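Local structure of neurotoxin (Clostridium botulinum, 2QN0) at residues G41-I46 against E105-L110. The protein acts as the zinc protease of botulinum neurotoxin C1, cleaving the neuronal SNARE proteins syntaxin and SNAP-25. Residues are numbered along the deposited sequence; the frame is centred on the assembly and turned at random.
Sequences GNIWVI and ELIYRL
R109 NE donates a hydrogen bond to E105 OE2 (2.6 Å, 170°), part of a salt bridge spanning one turn of the helix whose I107 and L110 meet I43 of strand 43-46. The bond uses the anti lone pair of OE2 and lies nearly in the guanidinium plane. Across the two segments the meeting is van der Waals: I43 CD1 is 4.0 Å from L110 CB and 4.3 Å from I107 CG2, so one methyl meets two side chains a helical turn apart. The same methyl lies 4.1 Å from I107 O. Its reach follows from an extended branch, with CG1 anti to the carbonyl carbon and chi2 at 177°. Behind the methyl, I43 CG1 approaches L110 O at 4.0 Å, while the I43 and L110 side chains run obliquely past each other. F94 of helix 80-97 touches both I43 and I107, and a backbone hydrogen bond between N42 and S111 ties the residue just before strand 43-46 to helix 101-112. L110, whose side chain lies about 13 Å from the zinc ion, also packs on M235 of helix 223-238, which carries the zinc ligands H229 and H233. The chemistry implies a small buried hydrophobic join between sheet and helix: R109 carries on to E353 of helix 344-357, and charge plays no part in the strand-to-helix meeting.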
ATOM      1  N   GLY A  41      -7.219 -13.187  -3.185  1.00 15.86           N
ATOM      2  CA  GLY A  41      -5.922 -13.693  -3.594  1.00 14.65           C
ATOM      3  C   GLY A  41      -4.861 -13.614  -2.511  1.00 16.81           C
ATOM      4  O   GLY A  41      -5.067 -14.073  -1.383  1.00 16.86           O
ATOM      5  N   ASN A  42      -3.724 -13.008  -2.844  1.00 14.17           N
ATOM      6  CA  ASN A  42      -2.617 -12.904  -1.907  1.00 15.77           C
ATOM      7  C   ASN A  42      -2.570 -11.600  -1.109  1.00 16.34           C
ATOM      8  O   ASN A  42      -1.516 -11.209  -0.613  1.00 15.47           O
ATOM      9  CB  ASN A  42      -1.302 -13.117  -2.659  1.00 18.62           C
ATOM     10  CG  ASN A  42      -1.250 -14.465  -3.371  1.00 19.12           C
ATOM     11  OD1 ASN A  42      -0.787 -14.563  -4.506  1.00 21.46           O
ATOM     12  ND2 ASN A  42      -1.721 -15.510  -2.697  1.00 16.71           N
ATOM     13  N   ILE A  43      -3.710 -10.928  -0.991  1.00 14.59           N
ATOM     14  CA  ILE A  43      -3.789  -9.695  -0.211  1.00 13.02           C
ATOM     15  C   ILE A  43      -4.524 -10.022   1.089  1.00 15.01           C
ATOM     16  O   ILE A  43      -5.677 -10.455   1.063  1.00 16.00           O
ATOM     17  CB  ILE A  43      -4.584  -8.595  -0.935  1.00 13.87           C
ATOM     18  CG1 ILE A  43      -3.896  -8.217  -2.252  1.00 13.99           C
ATOM     19  CG2 ILE A  43      -4.688  -7.361  -0.028  1.00 14.80           C
ATOM     20  CD1 ILE A  43      -4.672  -7.190  -3.067  1.00 14.20           C
ATOM     21  N   TRP A  44      -3.853  -9.812   2.216  1.00 14.07           N
ATOM     22  CA  TRP A  44      -4.428 -10.087   3.527  1.00 14.43           C
ATOM     23  C   TRP A  44      -4.518  -8.827   4.368  1.00 16.35           C
ATOM     24  O   TRP A  44      -3.816  -7.848   4.119  1.00 16.33           O
ATOM     25  CB  TRP A  44      -3.564 -11.095   4.287  1.00 15.03           C
ATOM     26  CG  TRP A  44      -3.561 -12.468   3.706  1.00 15.94           C
ATOM     27  CD1 TRP A  44      -2.909 -12.890   2.581  1.00 16.55           C
ATOM     28  CD2 TRP A  44      -4.265 -13.603   4.215  1.00 16.62           C
ATOM     29  NE1 TRP A  44      -3.166 -14.225   2.357  1.00 16.83           N
ATOM     30  CE2 TRP A  44      -3.997 -14.685   3.346  1.00 17.11           C
ATOM     31  CE3 TRP A  44      -5.101 -13.812   5.323  1.00 16.54           C
ATOM     32  CZ2 TRP A  44      -4.536 -15.962   3.551  1.00 17.99           C
ATOM     33  CZ3 TRP A  44      -5.639 -15.084   5.527  1.00 16.50           C
ATOM     34  CH2 TRP A  44      -5.352 -16.141   4.643  1.00 18.13           C
ATOM     35  N   VAL A  45      -5.391  -8.855   5.368  1.00 14.45           N
ATOM     36  CA  VAL A  45      -5.523  -7.728   6.273  1.00 15.50           C
ATOM     37  C   VAL A  45      -5.507  -8.218   7.717  1.00 16.50           C
ATOM     38  O   VAL A  45      -6.178  -9.195   8.060  1.00 16.51           O
ATOM     39  CB  VAL A  45      -6.826  -6.925   6.021  1.00 17.09           C
ATOM     40  CG1 VAL A  45      -8.038  -7.828   6.139  1.00 19.33           C
ATOM     41  CG2 VAL A  45      -6.925  -5.773   7.025  1.00 16.22           C
ATOM     42  N   ILE A  46      -4.693  -7.564   8.538  1.00 16.09           N
ATOM     43  CA  ILE A  46      -4.597  -7.858   9.968  1.00 17.48           C
ATOM     44  C   ILE A  46      -4.991  -6.520  10.586  1.00 18.43           C
ATOM     45  O   ILE A  46      -4.198  -5.578  10.603  1.00 18.28           O
ATOM     46  CB  ILE A  46      -3.165  -8.224  10.392  1.00 16.08           C
ATOM     47  CG1 ILE A  46      -2.707  -9.483   9.650  1.00 17.69           C
ATOM     48  CG2 ILE A  46      -3.120  -8.465  11.903  1.00 18.57           C
ATOM     49  CD1 ILE A  46      -1.275  -9.895   9.961  1.00 17.41           C
ATOM     50  N   GLU A 105      -7.718  -3.822 -12.008  1.00 16.55           N
ATOM     51  CA  GLU A 105      -6.420  -4.291 -12.493  1.00 17.02           C
ATOM     52  C   GLU A 105      -5.367  -4.178 -11.392  1.00 15.38           C
ATOM     53  O   GLU A 105      -4.524  -5.061 -11.235  1.00 16.75           O
ATOM     54  CB  GLU A 105      -5.990  -3.486 -13.725  1.00 18.50           C
ATOM     55  CG  GLU A 105      -4.689  -3.954 -14.374  1.00 22.55           C
ATOM     56  CD  GLU A 105      -4.739  -5.404 -14.843  1.00 27.17           C
ATOM     57  OE1 GLU A 105      -5.809  -5.849 -15.312  1.00 29.94           O
ATOM     58  OE2 GLU A 105      -3.700  -6.095 -14.759  1.00 29.73           O
ATOM     59  N   LEU A 106      -5.416  -3.085 -10.634  1.00 14.88           N
ATOM     60  CA  LEU A 106      -4.476  -2.875  -9.535  1.00 14.42           C
ATOM     61  C   LEU A 106      -4.612  -4.018  -8.529  1.00 14.34           C
ATOM     62  O   LEU A 106      -3.622  -4.628  -8.116  1.00 14.75           O
ATOM     63  CB  LEU A 106      -4.768  -1.537  -8.845  1.00 12.07           C
ATOM     64  CG  LEU A 106      -3.968  -1.189  -7.587  1.00 14.03           C
ATOM     65  CD1 LEU A 106      -2.480  -1.066  -7.930  1.00 15.11           C
ATOM     66  CD2 LEU A 106      -4.492   0.116  -7.007  1.00 13.46           C
ATOM     67  N   ILE A 107      -5.849  -4.313  -8.140  1.00 13.49           N
ATOM     68  CA  ILE A 107      -6.102  -5.388  -7.186  1.00 13.60           C
ATOM     69  C   ILE A 107      -5.708  -6.745  -7.767  1.00 13.90           C
ATOM     70  O   ILE A 107      -5.120  -7.584  -7.081  1.00 14.57           O
ATOM     71  CB  ILE A 107      -7.594  -5.413  -6.773  1.00 15.32           C
ATOM     72  CG1 ILE A 107      -7.938  -4.117  -6.033  1.00 15.34           C
ATOM     73  CG2 ILE A 107      -7.875  -6.619  -5.880  1.00 17.39           C
ATOM     74  CD1 ILE A 107      -9.425  -3.922  -5.757  1.00 15.66           C
ATOM     75  N   TYR A 108      -6.029  -6.960  -9.038  1.00 14.82           N
ATOM     76  CA  TYR A 108      -5.697  -8.217  -9.692  1.00 15.53           C
ATOM     77  C   TYR A 108      -4.192  -8.469  -9.645  1.00 15.31           C
ATOM     78  O   TYR A 108      -3.739  -9.546  -9.253  1.00 14.82           O
ATOM     79  CB  TYR A 108      -6.158  -8.195 -11.150  1.00 18.35           C
ATOM     80  CG  TYR A 108      -5.715  -9.410 -11.932  1.00 23.48           C
ATOM     81  CD1 TYR A 108      -6.349 -10.641 -11.767  1.00 26.16           C
ATOM     82  CD2 TYR A 108      -4.622  -9.343 -12.797  1.00 27.89           C
ATOM     83  CE1 TYR A 108      -5.903 -11.778 -12.445  1.00 28.16           C
ATOM     84  CE2 TYR A 108      -4.169 -10.471 -13.476  1.00 30.70           C
ATOM     85  CZ  TYR A 108      -4.813 -11.684 -13.294  1.00 30.99           C
ATOM     86  OH  TYR A 108      -4.359 -12.803 -13.955  1.00 34.80           O
ATOM     87  N   ARG A 109      -3.411  -7.474 -10.045  1.00 14.60           N
ATOM     88  CA  ARG A 109      -1.963  -7.635 -10.052  1.00 14.60           C
ATOM     89  C   ARG A 109      -1.388  -7.884  -8.664  1.00 15.04           C
ATOM     90  O   ARG A 109      -0.611  -8.817  -8.465  1.00 13.38           O
ATOM     91  CB  ARG A 109      -1.299  -6.413 -10.692  1.00 16.00           C
ATOM     92  CG  ARG A 109      -1.725  -6.212 -12.139  1.00 18.60           C
ATOM     93  CD  ARG A 109      -0.907  -5.143 -12.837  1.00 25.93           C
ATOM     94  NE  ARG A 109      -1.465  -4.844 -14.153  1.00 28.96           N
ATOM     95  CZ  ARG A 109      -0.865  -4.102 -15.076  1.00 29.74           C
ATOM     96  NH1 ARG A 109       0.328  -3.576 -14.838  1.00 30.97           N
ATOM     97  NH2 ARG A 109      -1.469  -3.876 -16.235  1.00 31.54           N
ATOM     98  N   LEU A 110      -1.768  -7.056  -7.699  1.00 14.13           N
ATOM     99  CA  LEU A 110      -1.264  -7.219  -6.340  1.00 14.75           C
ATOM    100  C   LEU A 110      -1.679  -8.535  -5.681  1.00 14.08           C
ATOM    101  O   LEU A 110      -0.952  -9.070  -4.845  1.00 14.78           O
ATOM    102  CB  LEU A 110      -1.726  -6.055  -5.462  1.00 12.83           C
ATOM    103  CG  LEU A 110      -1.040  -4.709  -5.717  1.00 13.24           C
ATOM    104  CD1 LEU A 110      -1.683  -3.635  -4.848  1.00 12.70           C
ATOM    105  CD2 LEU A 110       0.447  -4.829  -5.402  1.00 13.33           C
TER